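Local coordinates for DNA ligase (PDB 3GDE), which probably seals nicks in double-stranded DNA during replication, recombination and repair, consuming ATP and yielding AMP and diphosphate, at residues L69-E74 and R138-L143; R60-G65 and D125-L130; V260-S265 and E287-V292; L281-E286 and I333-H338. All blocks are in the same frame, centred on the assembly; numbering follows the deposited sequence.

The four contacts fall into two pairs, one in each of two domains. Contacts 1 and 2 belong to the helical N-terminal region; their centres are about 13 Å apart, joined directly by the Arg138–Glu126 salt bridge and by Lys139 NZ on Gly63 O, and their helices 117-129 and 135-149 adjoin in the chain. Contacts 3 and 4 share helix 282-291 of the adenylation domain, centres about 12 Å apart. Contacts 2 and 4 come no nearer than about 15 Å between nearest atoms. Contacts 1 and 2 lie away from the predicted ATP site. Between side chains, Ala337 of contact 4 is about 7 Å from ATP-binding Glu301, and Val260 of contact 3 about 10 Å from Arg257 and Glu301.

Contact 1: residues L69-E74 and R138-L143; sequences LYEALE and RKIMLL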
loop_
_atom_site.group_PDB
_atom_site.type_symbol
_atom_site.label_atom_id
_atom_site.label_comp_id
_atom_site.label_asym_id
_atom_site.label_seq_id
_atom_site.Cartn_x
_atom_site.Cartn_y
_atom_site.Cartn_z
ATOM N N LEU A 69 19.647 1.522 -11.453
ATOM C CA LEU A 69 20.018 2.930 -11.280
ATOM C C LEU A 69 21.534 3.130 -11.220
ATOM O O LEU A 69 22.068 4.058 -11.844
ATOM C CB LEU A 69 19.348 3.526 -10.033
ATOM C CG LEU A 69 18.070 4.353 -10.178
ATOM C CD1 LEU A 69 17.193 3.860 -11.322
ATOM C CD2 LEU A 69 17.284 4.373 -8.883
ATOM N N TYR A 70 22.217 2.264 -10.468
ATOM C CA TYR A 70 23.675 2.288 -10.384
ATOM C C TYR A 70 24.359 2.181 -11.752
ATOM O O TYR A 70 25.225 2.992 -12.077
ATOM C CB TYR A 70 24.189 1.190 -9.449
ATOM C CG TYR A 70 24.126 1.547 -7.978
ATOM C CD1 TYR A 70 23.420 0.748 -7.077
ATOM C CD2 TYR A 70 24.765 2.683 -7.492
ATOM C CE1 TYR A 70 23.353 1.073 -5.726
ATOM C CE2 TYR A 70 24.706 3.018 -6.152
ATOM C CZ TYR A 70 24.004 2.205 -5.274
ATOM O OH TYR A 70 23.957 2.539 -3.947
ATOM N N GLU A 71 23.966 1.190 -12.540
ATOM C CA GLU A 71 24.518 0.990 -13.877
ATOM C C GLU A 71 24.294 2.194 -14.802
ATOM O O GLU A 71 25.204 2.574 -15.547
ATOM C CB GLU A 71 23.941 -0.269 -14.523
ATOM C CG GLU A 71 23.997 -1.530 -13.658
ATOM C CD GLU A 71 25.321 -2.271 -13.759
ATOM O OE1 GLU A 71 26.336 -1.790 -13.203
ATOM O OE2 GLU A 71 25.342 -3.356 -14.378
ATOM N N ALA A 72 23.098 2.787 -14.753
ATOM C CA ALA A 72 22.789 3.972 -15.559
ATOM C C ALA A 72 23.648 5.157 -15.137
ATOM O O ALA A 72 24.174 5.881 -15.978
ATOM C CB ALA A 72 21.305 4.325 -15.477
ATOM N N LEU A 73 23.791 5.342 -13.833
ATOM C CA LEU A 73 24.627 6.400 -13.280
ATOM C C LEU A 73 26.110 6.198 -13.618
ATOM O O LEU A 73 26.825 7.165 -13.873
ATOM C CB LEU A 73 24.393 6.539 -11.764
ATOM C CG LEU A 73 23.055 7.179 -11.347
ATOM C CD1 LEU A 73 22.757 7.010 -9.859
ATOM C CD2 LEU A 73 22.988 8.652 -11.725
ATOM N N GLU A 74 26.551 4.940 -13.624
ATOM C CA GLU A 74 27.864 4.544 -14.122
ATOM C C GLU A 74 28.050 5.011 -15.565
ATOM O O GLU A 74 29.060 5.641 -15.903
ATOM C CB GLU A 74 27.962 3.026 -14.150
ATOM C CG GLU A 74 28.513 2.326 -12.945
ATOM C CD GLU A 74 29.304 1.099 -13.378
ATOM O OE1 GLU A 74 30.469 1.270 -13.783
ATOM O OE2 GLU A 74 28.750 -0.027 -13.354
ATOM N N ARG A 138 18.061 -2.968 -21.674
ATOM C CA ARG A 138 17.356 -1.859 -22.332
ATOM C C ARG A 138 16.830 -0.834 -21.316
ATOM O O ARG A 138 16.947 0.379 -21.530
ATOM C CB ARG A 138 16.223 -2.341 -23.244
ATOM C CG ARG A 138 15.473 -1.177 -23.847
ATOM C CD ARG A 138 14.269 -1.606 -24.626
ATOM N NE ARG A 138 14.653 -1.792 -26.002
ATOM C CZ ARG A 138 14.315 -1.000 -27.005
ATOM N NH1 ARG A 138 13.523 0.050 -26.823
ATOM N NH2 ARG A 138 14.776 -1.289 -28.204
ATOM N N LYS A 139 16.275 -1.325 -20.207
ATOM C CA LYS A 139 15.861 -0.447 -19.111
ATOM C C LYS A 139 17.002 0.453 -18.660
ATOM O O LYS A 139 16.817 1.645 -18.474
ATOM C CB LYS A 139 15.346 -1.254 -17.925
ATOM C CG LYS A 139 13.988 -1.853 -18.144
ATOM C CD LYS A 139 13.482 -2.422 -16.850
ATOM C CE LYS A 139 12.508 -3.539 -17.092
ATOM N NZ LYS A 139 11.958 -3.984 -15.792
ATOM N N ILE A 140 18.184 -0.121 -18.500
ATOM C CA ILE A 140 19.367 0.654 -18.151
ATOM C C ILE A 140 19.673 1.693 -19.248
ATOM O O ILE A 140 19.979 2.839 -18.946
ATOM C CB ILE A 140 20.585 -0.271 -17.856
ATOM C CG1 ILE A 140 20.312 -1.105 -16.590
ATOM C CG2 ILE A 140 21.879 0.541 -17.713
ATOM C CD1 ILE A 140 21.193 -2.379 -16.435
ATOM N N MET A 141 19.555 1.298 -20.516
ATOM C CA MET A 141 19.801 2.229 -21.617
ATOM C C MET A 141 18.796 3.379 -21.657
ATOM O O MET A 141 19.169 4.516 -21.924
ATOM C CB MET A 141 19.865 1.483 -22.960
ATOM C CG MET A 141 21.083 0.551 -23.090
ATOM S SD MET A 141 22.591 1.299 -22.419
ATOM C CE MET A 141 22.824 2.617 -23.614
ATOM N N LEU A 142 17.530 3.084 -21.364
ATOM C CA LEU A 142 16.480 4.108 -21.282
ATOM C C LEU A 142 16.679 5.078 -20.124
ATOM O O LEU A 142 16.539 6.285 -20.291
ATOM C CB LEU A 142 15.093 3.469 -21.215
ATOM C CG LEU A 142 14.589 2.839 -22.519
ATOM C CD1 LEU A 142 13.356 1.977 -22.258
ATOM C CD2 LEU A 142 14.317 3.914 -23.589
ATOM N N LEU A 143 17.007 4.546 -18.953
ATOM C CA LEU A 143 17.369 5.371 -17.800
ATOM C C LEU A 143 18.618 6.222 -18.057
ATOM O O LEU A 143 18.659 7.382 -17.658
ATOM C CB LEU A 143 17.603 4.489 -16.570
ATOM C CG LEU A 143 16.428 3.718 -15.974
ATOM C CD1 LEU A 143 16.952 2.652 -15.007
ATOM C CD2 LEU A 143 15.411 4.663 -15.289
#
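Ile140 lays both of its branches against the Glu71–Ala72 step of the facing helix. Its CG2 sits 3.9 Å from Glu71 CB and just as near the backbone N of Ala72, while its CD1 reaches Glu71 CG at 4.0 Å. With CG1 anti to the carbonyl carbon (chi1 -66°) and CG2 anti to the backbone N, the beta-branched residue spreads to cover two neighbouring positions at once. Glu71 lends its aliphatic CB and CG to this surface, then bends at chi2 and carries its carboxylate away toward Arg81, a long and weak ion pair. Alanine suits position 72 because a single methyl lets the backbones approach: the CA atoms of Ala72 and Ile140 are 5.4 Å apart, and Ala72 CB touches Leu143 CB at 3.9 Å. One turn earlier, Leu69 meets Leu143 obliquely, CD1 to CD1 at 3.9 Å, and Leu143 also rests on Val64 and Ile127. Cut back to alanine, Ile140 would lose CG2 and CD1, which is likely to leave a gap over Ala72 N and strip the CB and CG of Glu71 of their apolar cover. The helix axes approach to 8.6 Å and cross at -52°, close to one of the preferred angles of ridges-into-grooves packing, here between helices 66-77 and 135-149 of the all-helical N-terminal domain of the ligase.

Contact 2: residues R60-G65 and D125-L130; sequences RELGVG and DEIASL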
loop_
_atom_site.group_PDB
_atom_site.type_symbol
_atom_site.label_atom_id
_atom_site.label_comp_id
_atom_site.label_asym_id
_atom_site.label_seq_id
_atom_site.Cartn_x
_atom_site.Cartn_y
_atom_site.Cartn_z
ATOM N N ARG A 60 0.600 -2.134 -14.347
ATOM C CA ARG A 60 1.930 -1.580 -14.651
ATOM C C ARG A 60 2.786 -1.292 -13.408
ATOM O O ARG A 60 2.332 -0.654 -12.462
ATOM C CB ARG A 60 1.818 -0.319 -15.514
ATOM C CG ARG A 60 1.334 -0.571 -16.941
ATOM C CD ARG A 60 1.027 0.733 -17.662
ATOM N NE ARG A 60 -0.023 1.478 -16.984
ATOM C CZ ARG A 60 -0.415 2.710 -17.302
ATOM N NH1 ARG A 60 0.152 3.367 -18.305
ATOM N NH2 ARG A 60 -1.391 3.286 -16.609
ATOM N N GLU A 61 4.019 -1.796 -13.437
ATOM C CA GLU A 61 5.073 -1.495 -12.467
ATOM C C GLU A 61 6.319 -1.131 -13.271
ATOM O O GLU A 61 6.568 -1.749 -14.312
ATOM C CB GLU A 61 5.418 -2.746 -11.657
ATOM C CG GLU A 61 4.616 -2.987 -10.395
ATOM C CD GLU A 61 5.116 -4.218 -9.640
ATOM O OE1 GLU A 61 4.814 -5.359 -10.092
ATOM O OE2 GLU A 61 5.820 -4.044 -8.604
ATOM N N LEU A 62 7.110 -0.164 -12.792
ATOM C CA LEU A 62 8.402 0.159 -13.420
ATOM C C LEU A 62 9.358 -1.045 -13.440
ATOM O O LEU A 62 9.968 -1.337 -14.466
ATOM C CB LEU A 62 9.104 1.342 -12.730
ATOM C CG LEU A 62 8.919 2.800 -13.169
ATOM C CD1 LEU A 62 10.000 3.680 -12.522
ATOM C CD2 LEU A 62 8.877 2.990 -14.706
ATOM N N GLY A 63 9.491 -1.726 -12.301
ATOM C CA GLY A 63 10.384 -2.884 -12.192
ATOM C C GLY A 63 11.841 -2.480 -12.289
ATOM O O GLY A 63 12.669 -3.199 -12.864
ATOM N N VAL A 64 12.147 -1.313 -11.734
ATOM C CA VAL A 64 13.501 -0.793 -11.712
ATOM C C VAL A 64 14.036 -0.794 -10.274
ATOM O O VAL A 64 13.585 -0.013 -9.423
ATOM C CB VAL A 64 13.571 0.621 -12.348
ATOM C CG1 VAL A 64 14.943 1.228 -12.180
ATOM C CG2 VAL A 64 13.220 0.548 -13.827
ATOM N N GLY A 65 14.982 -1.699 -10.017
ATOM C CA GLY A 65 15.674 -1.773 -8.729
ATOM C C GLY A 65 16.874 -0.846 -8.696
ATOM O O GLY A 65 17.368 -0.396 -9.758
ATOM N N ASP A 125 6.601 4.621 -19.110
ATOM C CA ASP A 125 5.638 3.686 -19.700
ATOM C C ASP A 125 6.319 2.624 -20.570
ATOM O O ASP A 125 5.930 1.454 -20.530
ATOM C CB ASP A 125 4.532 4.422 -20.472
ATOM C CG ASP A 125 3.537 5.149 -19.546
ATOM O OD1 ASP A 125 3.644 5.048 -18.304
ATOM O OD2 ASP A 125 2.630 5.819 -20.072
ATOM N N GLU A 126 7.349 3.016 -21.329
ATOM C CA GLU A 126 8.144 2.038 -22.065
ATOM C C GLU A 126 8.896 1.076 -21.136
ATOM O O GLU A 126 8.845 -0.129 -21.340
ATOM C CB GLU A 126 9.135 2.683 -23.031
ATOM C CG GLU A 126 9.952 1.579 -23.707
ATOM C CD GLU A 126 10.887 2.028 -24.799
ATOM O OE1 GLU A 126 11.528 1.125 -25.369
ATOM O OE2 GLU A 126 10.997 3.245 -25.081
ATOM N N ILE A 127 9.596 1.617 -20.138
ATOM C CA ILE A 127 10.302 0.808 -19.151
ATOM C C ILE A 127 9.394 -0.238 -18.499
ATOM O O ILE A 127 9.761 -1.407 -18.435
ATOM C CB ILE A 127 11.017 1.691 -18.076
ATOM C CG1 ILE A 127 12.249 2.374 -18.682
ATOM C CG2 ILE A 127 11.430 0.852 -16.885
ATOM C CD1 ILE A 127 12.812 3.565 -17.865
ATOM N N ALA A 128 8.210 0.181 -18.044
ATOM C CA ALA A 128 7.202 -0.730 -17.469
ATOM C C ALA A 128 6.755 -1.895 -18.383
ATOM O O ALA A 128 6.416 -2.982 -17.898
ATOM C CB ALA A 128 5.994 0.059 -16.979
ATOM N N SER A 129 6.754 -1.676 -19.692
ATOM C CA SER A 129 6.313 -2.699 -20.654
ATOM C C SER A 129 7.364 -3.782 -20.972
ATOM O O SER A 129 7.041 -4.814 -21.582
ATOM C CB SER A 129 5.833 -2.038 -21.951
ATOM O OG SER A 129 6.897 -1.344 -22.581
ATOM N N LEU A 130 8.606 -3.559 -20.547
ATOM C CA LEU A 130 9.717 -4.402 -20.979
ATOM C C LEU A 130 9.847 -5.689 -20.173
ATOM O O LEU A 130 10.069 -5.657 -18.970
ATOM C CB LEU A 130 11.036 -3.622 -20.956
ATOM C CG LEU A 130 11.145 -2.376 -21.837
ATOM C CD1 LEU A 130 12.532 -1.797 -21.702
ATOM C CD2 LEU A 130 10.814 -2.650 -23.306
HETATM O O HOH W 1 0.392 6.039 -18.597
HETATM O O HOH W 2 7.376 -4.065 -15.106
HETATM O O HOH W 3 4.752 -3.712 -15.856
HETATM O O HOH W 4 9.548 -3.360 -16.503
#
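Glu61 O comes against Ala128, 3.3 Å from CB, and receives a CA-H...O contact from Ala128 CA as well; only a small side chain lets the loop backbone lie so near the helix. Beside it, Ile127 points CG2, which is anti to its backbone N, at Val64 CG2, 3.6 Å away, the two side chains crossing at about a right angle. Leu62 CD2 joins the same methyl at 4.0 Å, although its CB starts out away from the helix. The charged end is looser. Arg60 NH1 and Asp125 OD1 form a long salt bridge of 3.9 Å in which the oxygen lies well out of the guanidinium plane; charge attraction is all the direct link provides, and a water bridges the pair, accepting from Arg60 NH1 at 2.7 Å and donating to Asp125 OD2. The loop that leads into helix 66-77 is wrapped over the last part of helix 117-129 in the helical N-terminal domain. Three further waters lie along this seam, one of them 2.8 Å from Ile127 O and 2.9 Å from Leu62 O, bridging the loop's Glu61 and Leu62 to the carbonyls of Ile127 and Ala128. Farther out, Asp58 binds Arg60 NH2 and Tyr54 OH binds Asp125 OD1, giving each charged group a second partner. Ile162 of helix 152-162 backs Leu62 and Val64, while Lys139 NZ bonds to Gly63 O.

Contact 3: residues V260-S265 and E287-V292; sequences VHWDGS and EIKKSV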
loop_
_atom_site.group_PDB
_atom_site.type_symbol
_atom_site.label_atom_id
_atom_site.label_comp_id
_atom_site.label_asym_id
_atom_site.label_seq_id
_atom_site.Cartn_x
_atom_site.Cartn_y
_atom_site.Cartn_z
ATOM N N VAL A 260 -13.939 -8.602 -5.541
ATOM C CA VAL A 260 -14.164 -9.294 -6.810
ATOM C C VAL A 260 -15.090 -8.475 -7.705
ATOM O O VAL A 260 -16.185 -8.084 -7.285
ATOM C CB VAL A 260 -14.734 -10.720 -6.564
ATOM C CG1 VAL A 260 -15.245 -11.353 -7.863
ATOM C CG2 VAL A 260 -13.674 -11.604 -5.905
ATOM N N HIS A 261 -14.626 -8.214 -8.927
ATOM C CA HIS A 261 -15.357 -7.407 -9.901
ATOM C C HIS A 261 -15.750 -8.251 -11.124
ATOM O O HIS A 261 -14.895 -8.905 -11.730
ATOM C CB HIS A 261 -14.492 -6.232 -10.363
ATOM C CG HIS A 261 -14.146 -5.259 -9.282
ATOM N ND1 HIS A 261 -14.655 -3.979 -9.247
ATOM C CD2 HIS A 261 -13.328 -5.369 -8.210
ATOM C CE1 HIS A 261 -14.171 -3.343 -8.195
ATOM N NE2 HIS A 261 -13.363 -4.165 -7.549
ATOM N N TRP A 262 -17.029 -8.207 -11.494
ATOM C CA TRP A 262 -17.581 -9.086 -12.543
ATOM C C TRP A 262 -19.078 -8.825 -12.789
ATOM O O TRP A 262 -19.834 -8.781 -11.824
ATOM C CB TRP A 262 -17.391 -10.544 -12.070
ATOM C CG TRP A 262 -18.348 -11.571 -12.637
ATOM C CD1 TRP A 262 -19.523 -11.997 -12.083
ATOM C CD2 TRP A 262 -18.189 -12.310 -13.852
ATOM N NE1 TRP A 262 -20.107 -12.957 -12.879
ATOM C CE2 TRP A 262 -19.312 -13.166 -13.973
ATOM C CE3 TRP A 262 -17.209 -12.336 -14.851
ATOM C CZ2 TRP A 262 -19.481 -14.036 -15.060
ATOM C CZ3 TRP A 262 -17.376 -13.207 -15.928
ATOM C CH2 TRP A 262 -18.504 -14.041 -16.023
ATOM N N ASP A 263 -19.580 -8.627 -14.006
ATOM C CA ASP A 263 -18.995 -8.047 -15.217
ATOM C C ASP A 263 -20.030 -8.072 -16.363
ATOM O O ASP A 263 -20.657 -7.040 -16.594
ATOM C CB ASP A 263 -17.666 -8.626 -15.659
ATOM C CG ASP A 263 -17.153 -7.949 -16.914
ATOM O OD1 ASP A 263 -17.522 -6.780 -17.165
ATOM O OD2 ASP A 263 -16.395 -8.585 -17.652
ATOM N N GLY A 264 -20.273 -9.190 -17.066
ATOM C CA GLY A 264 -19.710 -10.522 -16.820
ATOM C C GLY A 264 -19.046 -11.124 -18.054
ATOM O O GLY A 264 -19.535 -12.093 -18.635
ATOM N N SER A 265 -17.916 -10.539 -18.441
ATOM C CA SER A 265 -17.109 -11.004 -19.557
ATOM C C SER A 265 -15.699 -11.298 -19.039
ATOM O O SER A 265 -14.975 -12.120 -19.600
ATOM C CB SER A 265 -17.049 -9.926 -20.643
ATOM O OG SER A 265 -18.252 -9.164 -20.689
ATOM N N GLU A 287 -14.582 -20.207 -10.659
ATOM C CA GLU A 287 -15.705 -20.462 -9.745
ATOM C C GLU A 287 -16.649 -19.276 -9.649
ATOM O O GLU A 287 -17.851 -19.450 -9.465
ATOM C CB GLU A 287 -15.208 -20.827 -8.345
ATOM C CG GLU A 287 -14.352 -22.068 -8.292
ATOM C CD GLU A 287 -15.145 -23.359 -8.427
ATOM O OE1 GLU A 287 -16.359 -23.367 -8.102
ATOM O OE2 GLU A 287 -14.538 -24.370 -8.846
ATOM N N ILE A 288 -16.094 -18.072 -9.750
ATOM C CA ILE A 288 -16.886 -16.843 -9.794
ATOM C C ILE A 288 -17.751 -16.774 -11.068
ATOM O O ILE A 288 -18.935 -16.417 -11.016
ATOM C CB ILE A 288 -15.960 -15.607 -9.630
ATOM C CG1 ILE A 288 -15.677 -15.374 -8.142
ATOM C CG2 ILE A 288 -16.557 -14.356 -10.272
ATOM C CD1 ILE A 288 -14.307 -14.823 -7.850
ATOM N N LYS A 289 -17.157 -17.149 -12.198
ATOM C CA LYS A 289 -17.850 -17.165 -13.492
ATOM C C LYS A 289 -19.025 -18.138 -13.533
ATOM O O LYS A 289 -20.030 -17.863 -14.188
ATOM C CB LYS A 289 -16.873 -17.446 -14.633
ATOM C CG LYS A 289 -15.822 -16.362 -14.782
ATOM C CD LYS A 289 -14.945 -16.556 -15.995
ATOM C CE LYS A 289 -14.118 -15.312 -16.229
ATOM N NZ LYS A 289 -13.056 -15.506 -17.261
ATOM N N LYS A 290 -18.923 -19.255 -12.817
ATOM C CA LYS A 290 -20.071 -20.167 -12.746
ATOM C C LYS A 290 -21.028 -19.923 -11.584
ATOM O O LYS A 290 -22.218 -20.207 -11.702
ATOM C CB LYS A 290 -19.674 -21.651 -12.861
ATOM C CG LYS A 290 -18.555 -22.123 -11.968
ATOM C CD LYS A 290 -18.398 -23.624 -12.092
ATOM C CE LYS A 290 -16.988 -24.066 -11.732
ATOM N NZ LYS A 290 -16.897 -25.553 -11.602
ATOM N N SER A 291 -20.527 -19.368 -10.481
ATOM C CA SER A 291 -21.345 -19.249 -9.268
ATOM C C SER A 291 -21.935 -17.867 -8.999
ATOM O O SER A 291 -22.905 -17.747 -8.239
ATOM C CB SER A 291 -20.577 -19.740 -8.041
ATOM O OG SER A 291 -20.111 -21.071 -8.228
ATOM N N VAL A 292 -21.358 -16.817 -9.583
ATOM C CA VAL A 292 -21.877 -15.482 -9.281
ATOM C C VAL A 292 -22.570 -14.772 -10.452
ATOM O O VAL A 292 -22.199 -14.929 -11.620
ATOM C CB VAL A 292 -20.860 -14.562 -8.491
ATOM C CG1 VAL A 292 -19.960 -15.380 -7.536
ATOM C CG2 VAL A 292 -20.027 -13.713 -9.409
HETATM O O HOH W 5 -15.124 -15.439 -19.149
#
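Strand 260-262, bearing Val260 and Trp262, crosses helix 287-291, bearing Ile288 and Lys289, at -54° with the axes 10.2 Å apart. This is a helix laid over a sheet in the adenylation domain, the nucleotidyltransferase fold of ATP-dependent ligases; the strand pairs with strand 296-306 through Val260 and Trp262. The two side chains point to the helix side, where Val260 CG1 meets Ile288 CD1 tip to tip at 3.6 Å. Trp262 provides the broad surface. Over one face of its indole sit Ile288 CG2, above the five-membered ring, and Lys289 CG, 4.1 Å from the centroid of the six-membered ring, both CH-pi contacts. Over the opposite face lies Gly264 CA, 3.5 Å above the plane of the Trp262 ring and toward its rim. A phenylalanine in place of Trp262 would probably leave Val292 O without its indole donor and Lys289 with less ring to lie on. Lys289 runs extended past the ring to hand its NZ to a water. At the indole edge, Trp262 NE1 donates to Val292 O at 3.1 Å with an N-H...O angle of 152°, from well above the carbonyl plane.

Contact 4: residues L281-E286 and I333-H338; sequences LPDIVE and IPLEAH
Leu335 is the tight centre of this contact, with the N-cap Leu281 and Asp283 and Ile284 of the first helical turn gathered round it. Leu281 CD2 touches its CD1 at 3.7 Å, and Ile284 CD1 presses on its CB at 3.9 Å and on its carbonyl O at 3.8 Å. Ile284 suits the place because its long branch reaches the strand backbone while CG2 leans toward Ala337 CB, a looser fit at 4.4 Å. The small Ala337 is consistent with the close approach, the axes 8.6 Å apart at 45°. This seats helix 282-291 on strand 335-342 of the adenylation domain, the strand carrying the predicted ATP-binding Phe340, about 9 Å from Ala337 between side chains. On the far side of the strand, Glu336 points away from the helix, is only partly exposed and packs on Ile303 and Val305. Asp283 brings polarity to one flank. Its CG stands between backbone N and carbonyl carbon (chi1 52°), setting OD1 beside Leu335 CB and 2.6 Å from a water that accepts from Leu335 N. Arg319 forms a salt bridge with OD2. Arginine, water and the first helical turn would probably stabilise a buried, ionised carboxylate next to leucine methyls.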
loop_
_atom_site.group_PDB
_atom_site.type_symbol
_atom_site.label_atom_id
_atom_site.label_comp_id
_atom_site.label_asym_id
_atom_site.label_seq_id
_atom_site.Cartn_x
_atom_site.Cartn_y
_atom_site.Cartn_z
ATOM N N LEU A 281 -5.120 -16.301 -9.352
ATOM C CA LEU A 281 -6.279 -17.065 -8.885
ATOM C C LEU A 281 -7.202 -17.598 -9.993
ATOM O O LEU A 281 -8.418 -17.356 -9.954
ATOM C CB LEU A 281 -7.094 -16.242 -7.866
ATOM C CG LEU A 281 -6.387 -15.529 -6.697
ATOM C CD1 LEU A 281 -7.402 -14.800 -5.831
ATOM C CD2 LEU A 281 -5.529 -16.482 -5.852
ATOM N N PRO A 282 -6.650 -18.355 -10.969
ATOM C CA PRO A 282 -7.530 -18.922 -12.000
ATOM C C PRO A 282 -8.641 -19.802 -11.424
ATOM O O PRO A 282 -9.773 -19.777 -11.933
ATOM C CB PRO A 282 -6.574 -19.749 -12.872
ATOM C CG PRO A 282 -5.358 -19.959 -12.041
ATOM C CD PRO A 282 -5.242 -18.729 -11.201
ATOM N N ASP A 283 -8.331 -20.544 -10.359
ATOM C CA ASP A 283 -9.312 -21.405 -9.703
ATOM C C ASP A 283 -10.518 -20.641 -9.155
ATOM O O ASP A 283 -11.668 -21.027 -9.389
ATOM C CB ASP A 283 -8.660 -22.273 -8.617
ATOM C CG ASP A 283 -7.834 -21.469 -7.607
ATOM O OD1 ASP A 283 -7.660 -21.962 -6.473
ATOM O OD2 ASP A 283 -7.346 -20.367 -7.934
ATOM N N ILE A 284 -10.251 -19.556 -8.427
ATOM C CA ILE A 284 -11.316 -18.720 -7.871
ATOM C C ILE A 284 -12.037 -17.949 -8.986
ATOM O O ILE A 284 -13.261 -17.862 -8.985
ATOM C CB ILE A 284 -10.782 -17.779 -6.739
ATOM C CG1 ILE A 284 -10.290 -18.597 -5.530
ATOM C CG2 ILE A 284 -11.832 -16.752 -6.314
ATOM C CD1 ILE A 284 -11.324 -19.583 -4.917
ATOM N N VAL A 285 -11.272 -17.414 -9.935
ATOM C CA VAL A 285 -11.837 -16.738 -11.114
ATOM C C VAL A 285 -12.909 -17.595 -11.821
ATOM O O VAL A 285 -14.035 -17.129 -12.042
ATOM C CB VAL A 285 -10.712 -16.259 -12.094
ATOM C CG1 VAL A 285 -11.266 -15.866 -13.458
ATOM C CG2 VAL A 285 -9.962 -15.088 -11.487
ATOM N N GLU A 286 -12.566 -18.845 -12.143
ATOM C CA GLU A 286 -13.506 -19.761 -12.804
ATOM C C GLU A 286 -14.757 -20.021 -11.972
ATOM O O GLU A 286 -15.866 -20.027 -12.517
ATOM C CB GLU A 286 -12.842 -21.087 -13.194
ATOM C CG GLU A 286 -11.950 -21.012 -14.426
ATOM C CD GLU A 286 -12.677 -20.577 -15.707
ATOM O OE1 GLU A 286 -11.991 -20.059 -16.618
ATOM O OE2 GLU A 286 -13.913 -20.750 -15.820
ATOM N N ILE A 333 -1.987 -25.621 -3.034
ATOM C CA ILE A 333 -2.780 -24.771 -2.144
ATOM C C ILE A 333 -4.153 -24.495 -2.769
ATOM O O ILE A 333 -4.318 -23.500 -3.481
ATOM C CB ILE A 333 -2.045 -23.419 -1.836
ATOM C CG1 ILE A 333 -0.563 -23.655 -1.513
ATOM C CG2 ILE A 333 -2.753 -22.644 -0.734
ATOM C CD1 ILE A 333 0.301 -22.405 -1.569
ATOM N N PRO A 334 -5.127 -25.401 -2.546
ATOM C CA PRO A 334 -6.521 -25.139 -2.912
ATOM C C PRO A 334 -7.121 -23.962 -2.136
ATOM O O PRO A 334 -6.674 -23.655 -1.027
ATOM C CB PRO A 334 -7.237 -26.441 -2.526
ATOM C CG PRO A 334 -6.152 -27.485 -2.546
ATOM C CD PRO A 334 -4.966 -26.755 -1.986
ATOM N N LEU A 335 -8.122 -23.313 -2.724
ATOM C CA LEU A 335 -8.745 -22.151 -2.106
ATOM C C LEU A 335 -10.259 -22.199 -2.187
ATOM O O LEU A 335 -10.823 -22.854 -3.063
ATOM C CB LEU A 335 -8.264 -20.860 -2.771
ATOM C CG LEU A 335 -6.771 -20.538 -2.853
ATOM C CD1 LEU A 335 -6.547 -19.355 -3.794
ATOM C CD2 LEU A 335 -6.177 -20.267 -1.485
ATOM N N GLU A 336 -10.909 -21.497 -1.259
ATOM C CA GLU A 336 -12.318 -21.155 -1.410
ATOM C C GLU A 336 -12.573 -19.721 -0.975
ATOM O O GLU A 336 -11.772 -19.139 -0.243
ATOM C CB GLU A 336 -13.235 -22.143 -0.693
ATOM C CG GLU A 336 -12.859 -22.457 0.722
ATOM C CD GLU A 336 -13.599 -23.660 1.245
ATOM O OE1 GLU A 336 -14.404 -23.496 2.180
ATOM O OE2 GLU A 336 -13.385 -24.768 0.711
ATOM N N ALA A 337 -13.680 -19.159 -1.456
ATOM C CA ALA A 337 -14.014 -17.763 -1.212
ATOM C C ALA A 337 -15.329 -17.654 -0.458
ATOM O O ALA A 337 -16.289 -18.353 -0.774
ATOM C CB ALA A 337 -14.082 -16.988 -2.525
ATOM N N HIS A 338 -15.342 -16.784 0.548
ATOM C CA HIS A 338 -16.525 -16.502 1.352
ATOM C C HIS A 338 -16.841 -15.023 1.258
ATOM O O HIS A 338 -16.069 -14.180 1.722
ATOM C CB HIS A 338 -16.305 -16.903 2.809
ATOM C CG HIS A 338 -16.010 -18.359 2.998
ATOM N ND1 HIS A 338 -16.861 -19.209 3.669
ATOM C CD2 HIS A 338 -14.965 -19.118 2.591
ATOM C CE1 HIS A 338 -16.350 -20.425 3.677
ATOM N NE2 HIS A 338 -15.204 -20.399 3.022
HETATM O O HOH W 6 -8.603 -24.159 -5.448
#